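Local coordinates for protein extracellular ligand-binding receptor (Desulfitobacterium hafniense, PDB 4Q6B) that binds leucine and is probably the extracellular substrate-binding component of an ABC transporter for amino acid uptake, at residues Gly115-Phe120 with Gly314-Gly319; Ser125-Ala130 with Glu163-Ala168; Arg144-Tyr149 with Asp191-Phe196; Gly255-Pro260 with Gly323-His328; Met327-Phe330 with Asp336-Asp339. One frame throughout, in Å; residues are numbered along the deposited sequence. Where two conformers were deposited one is given.

Contact 1: Gly115-Phe120 with Gly314-Gly319; sequences GYIHVF and GLRDLG
Arg316 reaches from helix 311-317 to the loop before strand 119-121 and makes the polar part of the contact. Its NH1 donates to Ile117 O at 2.9 Å, with an N-H...O angle of 171°. The carbonyl oxygen lies in the guanidinium plane, at its edge. NH2 donates to a water that also lies at the edge, in the guanidinium plane, 3.0 Å from NH2 to the water oxygen. That water also accepts from Val119 N and donates to Tyr116 O. One guanidinium group therefore serves the loop backbone directly and through water. The side chain gets there because it is extended from CG to NE. Its NE is held by Asp331 O, which further fixes the group.

The aromatic part centres on Phe120. Its CZ sits over one face of the guanidinium, 3.5 Å from Arg316 NH1, with the ring and guanidinium planes 38° apart. Leu315 CD1 lies over a face of the Phe120 ring, 4.0 Å from the centroid, as a CH-pi contact. Apart from that, Ile117 CG2 only brushes Arg316 NH1.

Strand 119-121 is an outermost strand of the five-stranded parallel sheet and pairs with strand 101-103. Helix 311-317 packs beside it, with Ala312 also touching Phe120. Phe330 meets the Phe120 ring edge-to-face, and helix 84-97 packs against Tyr116 and Val119.

Contact 2: Ser125-Ala130 with Glu163-Ala168; sequences SDQEIA and EDYARA
Gln127 NE2 donates to Tyr165 OH at 3.1 Å, with an N-H...O angle of 161°. It is the one hydrogen bond between the two helices here. The hydroxyl oxygen lies close to the Gln127 amide plane, and that plane is turned 45° from the tyrosine ring. Gln127 stretches out beyond CG (chi2 171°), which carries its amide to the end of the ring. Gln127 CG crosses near the hydroxyl, 3.7 Å from Tyr165 OH.

Tyr165 is the side chain that fills the gap between the helices. Its CE2 lies 3.6 Å from Gln127 O, and its CD2 meets Ala130 CB at 4.4 Å. The small Ala130 lets the backbones come close, 7.1 Å between Ala130 CA and Tyr165 CA. Arg131 and Ala134 continue the surface on which the ring rests.

Helices 126-139 and 153-168 pack against each other here; they precede and follow strand 144-149 in the alpha/beta lobe. Ser125 OG caps the first helix with weak bonds to the Gln127 and Glu128 amides.

The chemistry is mixed. Apolar contact of the ring with Ala130 is joined to one neutral hydrogen bond at the more exposed Gln127, and no salt bridge joins the two segments.

Contact 3: Arg144-Tyr149 with Asp191-Phe196; sequences RMVIYY and DKWQAF
Val146 presses both its methyl groups onto the indole of Trp193, and this is the close-packed part of the contact. CG2 stands over one face of the five-membered ring, 3.6 Å from its centroid and 7° off the normal, a CH-pi contact. CG1 lies over the six-membered side, 3.8 Å from Trp193 CZ2. With CG1 placed opposite the backbone N, both methyls lie on the same face of the indole. Both residues are buried. The indole is pinned as well, since Trp193 NE1 donates to Asp175 OD2, and Asp175 belongs to a calcium site of this entry.

Helix 183-195 is the connection of a beta-alpha-beta crossover. It links strand 172-177 to strand 200-204 and passes over strand 144-149, which lies between them in the sheet. Val146 on this middle strand is one of the residues under it, along with Ile201 and Phe177.

The other end is more open. Arg144 and Phe196 are partly exposed and meet through a single polar bond. Arg144 NH1 donates to Phe196 O at 2.7 Å, in the guanidinium plane but tilted 24° from the carbonyl plane. A bend at chi3 (112°) turns the guanidinium toward that oxygen, and CD also passes it at 3.3 Å. Replacing Arg144 by an alanine would probably leave the Phe196 carbonyl without this donor and the chain around Phe196 less firmly tied to the strand.

Contact 4: Gly255-Pro260 with Gly323-His328; sequences GSFFNP and GVMGMH
Met325, modelled as selenomethionine, and Phe257 make the closest apolar touch. Met325 CE approaches Phe257 CD2 at 3.6 Å and Phe257 CB at 3.8 Å. It comes in obliquely. The selenium lies 5.3 Å from the ring centroid, so this is a Met-aromatic contact. A bend at chi3 (52°) curls the methyl back onto the ring. Phe257 itself holds the crowded position between its own backbone N and carbonyl carbon (chi1 55°).

Phe258 contributes its edge. Phe258 CE1 lies 4.0 Å from Val324 O, near the ring plane, and Val324 CG2 and Met325 CG are at looser contact. Ala287 and Val271 of the neighbouring helices also touch this ring.

The two segments belong to different parts of the fold. Strand 253-257 ends a run in the large mixed sheet, and the chain then crosses to the other lobe. Val324 and Met325 form the two-residue turn of a beta-hairpin between strands 321-323 and 326-328, closed by Gly323 N to Gly326 O and Gly326 N to Gly323 O. Such crossings between lobes are characteristic of type I periplasmic binding proteins.

No direct hydrogen bond joins the segments; two waters do so instead. The first accepts from Phe258 N at 2.8 Å and donates to Met325 O at 2.8 Å. The second accepts from Asn259 N and donates to Val324 O, which also takes a bond from Thr267 OG1. Lys344 NZ also bonds to the carbonyls of Phe257 and Phe258.

Contact 5: Met327-Phe330 with Asp336-Asp339; sequences MHRF and DIGD
Asp336 turns its carboxylate back onto His328 and Arg329 by placing CG opposite the backbone N (chi1 -159°). His328 has CG beside its backbone N (chi1 -71°), which swings the imidazole round so that ND1 faces Asp336.

His328 ND1 donates to Asp336 OD2 at 2.6 Å, with an N-H...O angle of 171°. The oxygen lies in the imidazole plane and is met on its syn side. The other oxygen takes two backbone amides. Arg329 N donates to Asp336 OD1 at 2.8 Å on the syn side, tilted out of the carboxylate plane. Gly338 N donates to Asp336 OD1 at 3.2 Å on the anti side, from the face opposite to Arg329 N; this bond to the amide two residues on makes an Asx turn. Three N-H groups thus fix the carboxylate.

The backbones run roughly antiparallel, and a single bridge pairs Phe330 with Asp336. Ile337 N donates to Arg329 O at 2.7 Å, nearly in line with the carbonyl. Gly338 CA approaches Met327 O at 3.1 Å in a CA-H...O contact. Arg329 and Ile337 side chains run side by side on the exposed face, with Ile337 CG1 4.1 Å from Arg329 CB. The contact closes the turn on the way from strand 326-328 to strand 341-347.

An alanine in place of Asp336 is likely to leave His328 ND1 and the amides of Arg329 and Gly338 without their common acceptor, and the turn less fixed.

His328 NE2 bonds to Asp291 OD2 on its other side. Two carboxylates so placed would be expected to favour a protonated imidazole.

How the contacts relate
From the N terminus, contact 1 opens first, at strand 119-121 on the edge of the five-stranded sheet, and closes only at helix 311-317. Contacts 2 and 3 both nest inside that long loop, in the other lobe. They cross each other, since strand 144-149 starts contact 3 before helix 153-168 closes contact 2. Glu163 and Ile147 touch where they meet. Contact 4 opens at Gly255-Pro260, after contact 3 has closed, and crosses contact 1 by ending just beyond it. It joins the end of strand 253-257 to the hairpin turn at 323-326. Contact 5 starts on the Met327-His328 pair that ends contact 4 and closes a short turn. Phe120 and Phe330 pack contacts 1 and 5 together.

Contact 1: Gly115-Phe120 with Gly314-Gly319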
# COMPACT_ATOMS: atom_id res chain seq x y z
N GLY A 115 -16.38 3.12 10.71
CA GLY A 115 -16.64 2.62 12.05
C GLY A 115 -16.36 1.14 12.24
O GLY A 115 -16.78 0.56 13.26
N TYR A 116 -15.63 0.51 11.31
CA TYR A 116 -15.36 -0.91 11.49
C TYR A 116 -14.39 -1.10 12.66
O TYR A 116 -13.51 -0.24 12.90
CB TYR A 116 -14.63 -1.45 10.27
CG TYR A 116 -15.33 -1.36 8.94
CD1 TYR A 116 -16.69 -1.53 8.83
CD2 TYR A 116 -14.58 -1.14 7.78
CE1 TYR A 116 -17.34 -1.48 7.53
CE2 TYR A 116 -15.18 -1.07 6.53
CZ TYR A 116 -16.54 -1.26 6.41
OH TYR A 116 -17.08 -1.22 5.11
N ILE A 117 -14.48 -2.27 13.31
CA ILE A 117 -13.64 -2.60 14.45
C ILE A 117 -12.64 -3.71 14.11
O ILE A 117 -11.66 -3.89 14.84
CB ILE A 117 -14.51 -3.15 15.58
CG1 ILE A 117 -15.41 -2.09 16.17
CG2 ILE A 117 -13.66 -3.68 16.70
CD1 ILE A 117 -16.41 -2.74 17.14
N HIS A 118 -12.91 -4.52 13.08
CA HIS A 118 -12.10 -5.71 12.81
C HIS A 118 -11.20 -5.55 11.59
O HIS A 118 -10.68 -6.51 11.01
CB HIS A 118 -13.03 -6.92 12.62
CG HIS A 118 -13.84 -7.22 13.83
ND1 HIS A 118 -13.32 -7.89 14.92
CD2 HIS A 118 -15.12 -6.90 14.16
CE1 HIS A 118 -14.24 -7.98 15.86
NE2 HIS A 118 -15.34 -7.40 15.43
N VAL A 119 -11.08 -4.32 11.16
CA VAL A 119 -10.53 -4.05 9.82
C VAL A 119 -9.26 -3.21 9.95
O VAL A 119 -9.26 -2.17 10.61
CB VAL A 119 -11.58 -3.30 8.97
CG1 VAL A 119 -11.03 -2.85 7.64
CG2 VAL A 119 -12.83 -4.17 8.76
N PHE A 120 -8.19 -3.65 9.31
CA PHE A 120 -6.85 -3.05 9.51
C PHE A 120 -6.11 -2.95 8.20
O PHE A 120 -6.46 -3.61 7.26
CB PHE A 120 -6.01 -3.93 10.45
CG PHE A 120 -6.58 -4.07 11.85
CD1 PHE A 120 -6.12 -3.26 12.86
CD2 PHE A 120 -7.60 -5.00 12.13
CE1 PHE A 120 -6.65 -3.36 14.15
CE2 PHE A 120 -8.10 -5.14 13.41
CZ PHE A 120 -7.62 -4.31 14.43
N GLY A 314 -6.62 -7.82 20.17
CA GLY A 314 -5.27 -8.32 20.38
C GLY A 314 -4.27 -7.64 19.46
O GLY A 314 -3.14 -7.37 19.87
N LEU A 315 -4.67 -7.34 18.22
CA LEU A 315 -3.78 -6.58 17.32
C LEU A 315 -3.49 -5.17 17.82
O LEU A 315 -2.34 -4.67 17.75
CB LEU A 315 -4.36 -6.50 15.90
CG LEU A 315 -4.23 -7.77 15.05
CD1 LEU A 315 -5.08 -7.57 13.81
CD2 LEU A 315 -2.79 -8.06 14.67
N ARG A 316 -4.52 -4.51 18.34
CA ARG A 316 -4.33 -3.20 18.93
C ARG A 316 -3.45 -3.25 20.19
O ARG A 316 -2.62 -2.37 20.42
CB ARG A 316 -5.70 -2.56 19.24
CG ARG A 316 -6.42 -2.16 17.92
CD ARG A 316 -7.72 -1.43 18.19
NE ARG A 316 -8.23 -0.99 16.90
CZ ARG A 316 -9.15 -1.63 16.19
NH1 ARG A 316 -9.76 -2.71 16.66
NH2 ARG A 316 -9.48 -1.14 14.99
N ASP A 317 -3.58 -4.32 20.95
CA ASP A 317 -2.84 -4.50 22.19
C ASP A 317 -1.34 -4.69 21.94
O ASP A 317 -0.54 -4.50 22.88
CB ASP A 317 -3.38 -5.70 22.97
CG ASP A 317 -4.67 -5.38 23.74
OD1 ASP A 317 -5.35 -6.33 24.20
OD2 ASP A 317 -5.00 -4.17 23.89
N LEU A 318 -0.95 -5.04 20.72
CA LEU A 318 0.50 -5.15 20.44
C LEU A 318 1.20 -3.82 20.61
O LEU A 318 2.38 -3.78 20.99
CB LEU A 318 0.74 -5.70 19.04
CG LEU A 318 0.31 -7.16 18.96
CD1 LEU A 318 0.43 -7.68 17.55
CD2 LEU A 318 1.06 -8.03 19.93
N GLY A 319 0.51 -2.71 20.36
CA GLY A 319 1.14 -1.40 20.51
C GLY A 319 2.16 -1.34 19.39
O GLY A 319 1.98 -2.00 18.37
O HOH W 1 -11.11 -1.58 12.52

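Contact 2: Ser125-Ala130 with Glu163-Ala168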
# COMPACT_ATOMS: atom_id res chain seq x y z
N SER A 125 -1.65 4.99 4.63
CA SER A 125 -2.76 5.36 3.75
C SER A 125 -2.27 6.44 2.80
O SER A 125 -1.17 7.00 2.99
CB SER A 125 -3.90 5.97 4.54
OG SER A 125 -3.58 7.29 4.95
N ASP A 126 -3.10 6.71 1.81
CA ASP A 126 -2.83 7.78 0.82
C ASP A 126 -2.58 9.12 1.47
O ASP A 126 -1.80 9.92 0.96
CB ASP A 126 -4.02 7.97 -0.14
CG ASP A 126 -4.23 6.79 -1.06
OD1 ASP A 126 -3.25 6.07 -1.35
OD2 ASP A 126 -5.41 6.60 -1.49
N GLN A 127 -3.29 9.39 2.55
CA GLN A 127 -3.16 10.63 3.29
C GLN A 127 -1.79 10.75 3.95
O GLN A 127 -1.15 11.82 3.91
CB GLN A 127 -4.31 10.77 4.29
CG GLN A 127 -4.04 11.71 5.42
CD GLN A 127 -5.27 11.98 6.25
OE1 GLN A 127 -6.31 11.33 6.06
NE2 GLN A 127 -5.19 12.96 7.16
N GLU A 128 -1.28 9.65 4.51
CA GLU A 128 0.07 9.70 5.12
C GLU A 128 1.19 9.81 4.08
O GLU A 128 2.17 10.53 4.27
CB GLU A 128 0.26 8.45 5.98
CG GLU A 128 1.59 8.43 6.69
CD GLU A 128 1.83 9.69 7.56
OE1 GLU A 128 0.84 10.31 8.03
OE2 GLU A 128 3.02 10.05 7.77
N ILE A 129 1.01 9.14 2.94
CA ILE A 129 1.94 9.23 1.83
C ILE A 129 1.98 10.68 1.32
O ILE A 129 3.06 11.25 1.14
CB ILE A 129 1.47 8.26 0.71
CG1 ILE A 129 1.82 6.83 1.15
CG2 ILE A 129 2.07 8.60 -0.65
CD1 ILE A 129 0.99 5.74 0.37
N ALA A 130 0.80 11.28 1.14
CA ALA A 130 0.70 12.69 0.68
C ALA A 130 1.40 13.64 1.65
O ALA A 130 2.12 14.53 1.22
CB ALA A 130 -0.79 13.11 0.49
N GLU A 163 -2.98 18.51 -1.96
CA GLU A 163 -3.14 19.97 -2.03
C GLU A 163 -3.15 20.60 -0.62
O GLU A 163 -2.52 21.62 -0.37
CB GLU A 163 -4.43 20.32 -2.82
CG GLU A 163 -4.77 21.81 -2.76
CD GLU A 163 -5.44 22.34 -4.04
OE1 GLU A 163 -6.01 21.53 -4.81
OE2 GLU A 163 -5.37 23.57 -4.27
N ASP A 164 -3.86 19.97 0.31
CA ASP A 164 -3.97 20.50 1.67
C ASP A 164 -2.62 20.45 2.39
O ASP A 164 -2.19 21.43 3.00
CB ASP A 164 -5.03 19.74 2.46
CG ASP A 164 -6.43 19.98 1.92
OD1 ASP A 164 -7.36 19.24 2.29
OD2 ASP A 164 -6.61 20.91 1.09
N TYR A 165 -1.92 19.33 2.29
CA TYR A 165 -0.61 19.30 2.95
C TYR A 165 0.41 20.20 2.25
O TYR A 165 1.25 20.85 2.91
CB TYR A 165 -0.09 17.88 3.05
CG TYR A 165 -0.81 17.10 4.09
CD1 TYR A 165 -0.76 17.47 5.44
CD2 TYR A 165 -1.53 15.96 3.75
CE1 TYR A 165 -1.42 16.72 6.40
CE2 TYR A 165 -2.20 15.22 4.70
CZ TYR A 165 -2.15 15.60 6.02
OH TYR A 165 -2.81 14.87 6.99
N ALA A 166 0.36 20.26 0.92
CA ALA A 166 1.30 21.11 0.17
C ALA A 166 1.06 22.57 0.56
O ALA A 166 2.01 23.30 0.81
CB ALA A 166 1.11 20.92 -1.35
N ARG A 167 -0.20 22.95 0.77
CA ARG A 167 -0.50 24.35 1.10
C ARG A 167 0.11 24.74 2.45
O ARG A 167 0.64 25.84 2.61
CB ARG A 167 -2.01 24.57 1.08
CG ARG A 167 -2.44 25.96 1.59
CD ARG A 167 -3.98 26.08 1.70
NE ARG A 167 -4.62 25.82 0.41
CZ ARG A 167 -5.50 24.85 0.19
NH1 ARG A 167 -5.87 24.03 1.18
NH2 ARG A 167 -6.02 24.70 -1.03
N ALA A 168 0.07 23.80 3.41
CA ALA A 168 0.67 24.03 4.72
C ALA A 168 2.19 24.14 4.67
O ALA A 168 2.83 24.70 5.57
CB ALA A 168 0.25 22.89 5.67

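Contact 3: Arg144-Tyr149 with Asp191-Phe196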
# COMPACT_ATOMS: atom_id res chain seq x y z
N ARG A 144 5.51 25.92 -6.57
CA ARG A 144 4.36 26.08 -7.47
C ARG A 144 4.19 24.76 -8.24
O ARG A 144 5.03 24.43 -9.05
CB ARG A 144 4.60 27.22 -8.46
CG ARG A 144 4.96 28.56 -7.80
CD ARG A 144 4.67 29.81 -8.66
NE ARG A 144 3.58 30.53 -7.99
CZ ARG A 144 2.52 31.09 -8.57
NH1 ARG A 144 2.37 31.10 -9.89
NH2 ARG A 144 1.60 31.67 -7.80
N MSE A 145 3.14 23.99 -7.97
CA MSE A 145 3.05 22.66 -8.55
C MSE A 145 1.72 22.46 -9.28
O MSE A 145 0.73 23.20 -9.07
CB MSE A 145 3.25 21.58 -7.47
CG MSE A 145 4.70 21.53 -6.94
SE MSE A 145 4.90 20.08 -5.73
CE MSE A 145 4.69 18.58 -7.00
N VAL A 146 1.68 21.44 -10.14
CA VAL A 146 0.46 21.06 -10.88
C VAL A 146 0.01 19.68 -10.41
O VAL A 146 0.84 18.84 -10.09
CB VAL A 146 0.70 21.03 -12.41
CG1 VAL A 146 -0.45 20.35 -13.19
CG2 VAL A 146 0.86 22.46 -12.97
N ILE A 147 -1.30 19.42 -10.35
CA ILE A 147 -1.77 18.08 -9.96
C ILE A 147 -2.55 17.50 -11.13
O ILE A 147 -3.52 18.11 -11.61
CB ILE A 147 -2.69 18.13 -8.71
CG1 ILE A 147 -1.92 18.58 -7.46
CG2 ILE A 147 -3.31 16.72 -8.41
CD1 ILE A 147 -2.85 18.78 -6.26
N TYR A 148 -2.14 16.32 -11.61
CA TYR A 148 -2.90 15.57 -12.63
C TYR A 148 -3.64 14.51 -11.86
O TYR A 148 -3.01 13.73 -11.15
CB TYR A 148 -1.93 14.89 -13.62
CG TYR A 148 -2.58 14.04 -14.69
CD1 TYR A 148 -3.72 14.48 -15.38
CD2 TYR A 148 -2.01 12.83 -15.07
CE1 TYR A 148 -4.31 13.70 -16.43
CE2 TYR A 148 -2.56 12.06 -16.09
CZ TYR A 148 -3.71 12.50 -16.77
OH TYR A 148 -4.28 11.73 -17.76
N TYR A 149 -4.96 14.46 -11.94
CA TYR A 149 -5.67 13.54 -11.06
C TYR A 149 -6.78 12.76 -11.79
O TYR A 149 -7.21 13.18 -12.85
CB TYR A 149 -6.26 14.29 -9.85
CG TYR A 149 -7.39 15.20 -10.21
CD1 TYR A 149 -8.72 14.81 -10.02
CD2 TYR A 149 -7.14 16.45 -10.75
CE1 TYR A 149 -9.76 15.63 -10.40
CE2 TYR A 149 -8.17 17.27 -11.12
CZ TYR A 149 -9.46 16.87 -10.93
OH TYR A 149 -10.49 17.71 -11.30
N ASP A 191 2.74 25.12 -21.81
CA ASP A 191 2.93 26.56 -21.98
C ASP A 191 2.27 27.42 -20.88
O ASP A 191 2.89 28.39 -20.35
CB ASP A 191 2.49 27.00 -23.37
CG ASP A 191 3.52 26.67 -24.44
OD1 ASP A 191 4.71 26.50 -24.10
OD2 ASP A 191 3.14 26.61 -25.64
N LYS A 192 1.06 27.04 -20.49
CA LYS A 192 0.36 27.74 -19.44
C LYS A 192 1.07 27.52 -18.11
O LYS A 192 1.29 28.47 -17.36
CB LYS A 192 -1.09 27.28 -19.35
CG LYS A 192 -1.84 27.90 -18.20
CD LYS A 192 -3.29 27.51 -18.21
CE LYS A 192 -3.47 26.05 -17.82
NZ LYS A 192 -4.75 25.89 -17.07
N TRP A 193 1.43 26.27 -17.82
CA TRP A 193 2.17 25.97 -16.61
C TRP A 193 3.52 26.71 -16.51
O TRP A 193 3.93 27.15 -15.43
CB TRP A 193 2.41 24.46 -16.53
CG TRP A 193 1.17 23.65 -16.52
CD1 TRP A 193 -0.09 24.06 -16.15
CD2 TRP A 193 1.05 22.27 -16.90
NE1 TRP A 193 -0.97 23.01 -16.28
CE2 TRP A 193 -0.29 21.90 -16.71
CE3 TRP A 193 1.97 21.31 -17.36
CZ2 TRP A 193 -0.75 20.60 -16.99
CZ3 TRP A 193 1.51 20.01 -17.63
CH2 TRP A 193 0.17 19.68 -17.47
N GLN A 194 4.21 26.87 -17.63
CA GLN A 194 5.46 27.64 -17.58
C GLN A 194 5.17 29.09 -17.18
O GLN A 194 5.93 29.68 -16.41
CB GLN A 194 6.20 27.57 -18.92
CG GLN A 194 6.77 26.18 -19.18
CD GLN A 194 7.31 26.05 -20.59
OE1 GLN A 194 6.99 25.09 -21.30
NE2 GLN A 194 8.11 27.01 -21.01
N ALA A 195 4.08 29.65 -17.69
CA ALA A 195 3.74 31.03 -17.40
C ALA A 195 3.40 31.20 -15.90
O ALA A 195 3.58 32.28 -15.32
CB ALA A 195 2.58 31.50 -18.31
N PHE A 196 2.92 30.12 -15.28
CA PHE A 196 2.58 30.11 -13.86
C PHE A 196 3.79 29.77 -13.01
O PHE A 196 3.69 29.73 -11.79
CB PHE A 196 1.54 29.03 -13.51
CG PHE A 196 0.16 29.30 -14.01
CD1 PHE A 196 -0.28 30.60 -14.25
CD2 PHE A 196 -0.70 28.25 -14.26
CE1 PHE A 196 -1.56 30.83 -14.71
CE2 PHE A 196 -1.98 28.48 -14.73
CZ PHE A 196 -2.40 29.77 -14.95

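Contact 4: Gly255-Pro260 with Gly323-His328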
# COMPACT_ATOMS: atom_id res chain seq x y z
N GLY A 255 6.06 7.77 -3.59
CA GLY A 255 5.78 7.64 -2.19
C GLY A 255 5.20 6.25 -1.98
O GLY A 255 4.19 5.90 -2.52
N SER A 256 5.88 5.47 -1.15
CA SER A 256 5.59 4.06 -1.04
C SER A 256 5.99 3.60 0.34
O SER A 256 5.96 4.38 1.26
CB SER A 256 6.32 3.26 -2.10
OG SER A 256 5.82 1.95 -2.15
N PHE A 257 6.27 2.32 0.46
CA PHE A 257 6.70 1.71 1.70
C PHE A 257 7.66 0.54 1.43
O PHE A 257 7.76 0.06 0.32
CB PHE A 257 5.49 1.25 2.51
CG PHE A 257 4.60 0.33 1.75
CD1 PHE A 257 3.49 0.80 1.10
CD2 PHE A 257 4.89 -1.02 1.67
CE1 PHE A 257 2.68 -0.05 0.38
CE2 PHE A 257 4.09 -1.86 0.95
CZ PHE A 257 2.99 -1.38 0.31
N PHE A 258 8.40 0.15 2.47
CA PHE A 258 9.43 -0.87 2.43
C PHE A 258 10.74 -0.36 1.86
O PHE A 258 10.83 0.00 0.70
CB PHE A 258 9.02 -2.18 1.73
CG PHE A 258 10.10 -3.23 1.78
CD1 PHE A 258 10.62 -3.65 2.99
CD2 PHE A 258 10.62 -3.77 0.62
CE1 PHE A 258 11.62 -4.58 3.05
CE2 PHE A 258 11.61 -4.71 0.67
CZ PHE A 258 12.11 -5.12 1.89
N ASN A 259 11.76 -0.33 2.70
CA ASN A 259 13.11 0.04 2.26
C ASN A 259 14.01 -1.16 2.48
O ASN A 259 14.34 -1.49 3.63
CB ASN A 259 13.60 1.21 3.08
CG ASN A 259 15.00 1.65 2.68
OD1 ASN A 259 15.67 0.98 1.86
ND2 ASN A 259 15.45 2.77 3.23
N PRO A 260 14.44 -1.84 1.40
CA PRO A 260 15.27 -3.03 1.57
C PRO A 260 16.69 -2.71 1.99
O PRO A 260 17.46 -3.63 2.27
CB PRO A 260 15.26 -3.67 0.18
CG PRO A 260 14.97 -2.54 -0.76
CD PRO A 260 14.15 -1.54 -0.02
N GLY A 323 8.67 -4.70 12.47
CA GLY A 323 8.56 -5.62 11.34
C GLY A 323 9.66 -5.31 10.33
O GLY A 323 10.48 -4.43 10.56
N VAL A 324 9.61 -5.98 9.17
CA VAL A 324 10.62 -5.72 8.15
C VAL A 324 10.42 -4.39 7.48
O VAL A 324 11.35 -3.81 6.93
CB VAL A 324 10.65 -6.85 7.10
CG1 VAL A 324 10.72 -8.21 7.80
CG2 VAL A 324 9.45 -6.77 6.14
N MSE A 325 9.18 -3.89 7.54
CA MSE A 325 8.88 -2.59 6.91
C MSE A 325 9.30 -1.42 7.81
O MSE A 325 9.36 -0.27 7.35
CB MSE A 325 7.38 -2.51 6.66
CG MSE A 325 6.95 -3.43 5.56
SE MSE A 325 4.99 -3.32 5.40
CE MSE A 325 4.81 -1.34 5.25
N GLY A 326 9.54 -1.69 9.09
CA GLY A 326 9.69 -0.62 10.08
C GLY A 326 8.75 -0.84 11.28
O GLY A 326 8.29 -1.97 11.55
N MSE A 327 8.44 0.23 12.00
CA MSE A 327 7.59 0.06 13.15
C MSE A 327 6.13 0.22 12.81
O MSE A 327 5.73 1.24 12.22
CB MSE A 327 7.99 0.97 14.30
CG MSE A 327 7.14 0.69 15.51
SE MSE A 327 5.67 1.94 15.61
CE MSE A 327 6.58 3.19 16.78
N HIS A 328 5.35 -0.79 13.18
CA HIS A 328 3.91 -0.83 12.94
C HIS A 328 3.18 -0.44 14.22
O HIS A 328 3.63 -0.74 15.30
CB HIS A 328 3.48 -2.25 12.57
CG HIS A 328 3.93 -2.70 11.20
ND1 HIS A 328 3.23 -2.42 10.04
CD2 HIS A 328 5.01 -3.43 10.81
CE1 HIS A 328 3.86 -2.96 9.00
NE2 HIS A 328 4.94 -3.57 9.45
O HOH W 2 7.90 0.63 5.15
O HOH W 3 12.13 -1.57 5.47

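Contact 5: Met327-Phe330 with Asp336-Asp339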
# COMPACT_ATOMS: atom_id res chain seq x y z
N MSE A 327 8.44 0.23 12.00
CA MSE A 327 7.59 0.06 13.15
C MSE A 327 6.13 0.22 12.81
O MSE A 327 5.73 1.24 12.22
CB MSE A 327 7.99 0.97 14.30
CG MSE A 327 7.14 0.69 15.51
SE MSE A 327 5.67 1.94 15.61
CE MSE A 327 6.58 3.19 16.78
N HIS A 328 5.35 -0.79 13.18
CA HIS A 328 3.91 -0.83 12.94
C HIS A 328 3.18 -0.44 14.22
O HIS A 328 3.63 -0.74 15.30
CB HIS A 328 3.48 -2.25 12.57
CG HIS A 328 3.93 -2.70 11.20
ND1 HIS A 328 3.23 -2.42 10.04
CD2 HIS A 328 5.01 -3.43 10.81
CE1 HIS A 328 3.86 -2.96 9.00
NE2 HIS A 328 4.94 -3.57 9.45
N ARG A 329 2.03 0.22 14.09
CA ARG A 329 1.18 0.42 15.26
C ARG A 329 -0.22 0.73 14.80
O ARG A 329 -0.41 1.64 13.99
CB ARG A 329 1.70 1.56 16.12
CG ARG A 329 0.88 1.74 17.36
CD ARG A 329 1.42 2.88 18.18
NE ARG A 329 0.78 2.79 19.51
CZ ARG A 329 1.25 3.37 20.61
NH1 ARG A 329 0.59 3.23 21.77
NH2 ARG A 329 2.38 4.07 20.57
N PHE A 330 -1.19 -0.03 15.28
CA PHE A 330 -2.59 0.17 14.84
C PHE A 330 -3.30 1.12 15.75
O PHE A 330 -3.15 1.04 16.97
CB PHE A 330 -3.34 -1.15 14.82
CG PHE A 330 -2.80 -2.11 13.87
CD1 PHE A 330 -2.79 -1.81 12.52
CD2 PHE A 330 -2.35 -3.35 14.30
CE1 PHE A 330 -2.30 -2.71 11.61
CE2 PHE A 330 -1.88 -4.26 13.37
CZ PHE A 330 -1.87 -3.92 12.02
N ASP A 336 -2.58 2.02 10.22
CA ASP A 336 -1.24 1.79 10.74
C ASP A 336 -0.55 3.14 10.84
O ASP A 336 -0.34 3.83 9.82
CB ASP A 336 -0.46 0.82 9.82
CG ASP A 336 0.71 0.15 10.53
OD1 ASP A 336 1.33 0.77 11.45
OD2 ASP A 336 1.04 -1.01 10.17
N ILE A 337 -0.25 3.56 12.07
CA ILE A 337 0.25 4.89 12.24
C ILE A 337 1.77 4.87 12.39
O ILE A 337 2.35 5.90 12.69
CB ILE A 337 -0.39 5.66 13.43
CG1 ILE A 337 -0.16 4.95 14.77
CG2 ILE A 337 -1.89 5.83 13.19
CD1 ILE A 337 -0.68 5.73 16.02
N GLY A 338 2.39 3.71 12.14
CA GLY A 338 3.84 3.64 12.25
C GLY A 338 4.51 4.51 11.20
O GLY A 338 3.89 4.82 10.19
N ASP A 339 5.77 4.90 11.41
CA ASP A 339 6.48 5.65 10.36
C ASP A 339 6.98 4.68 9.28
O ASP A 339 8.14 4.26 9.26
CB ASP A 339 7.63 6.50 10.93
CG ASP A 339 7.88 7.75 10.08
OD1 ASP A 339 7.73 7.67 8.83
OD2 ASP A 339 8.19 8.82 10.65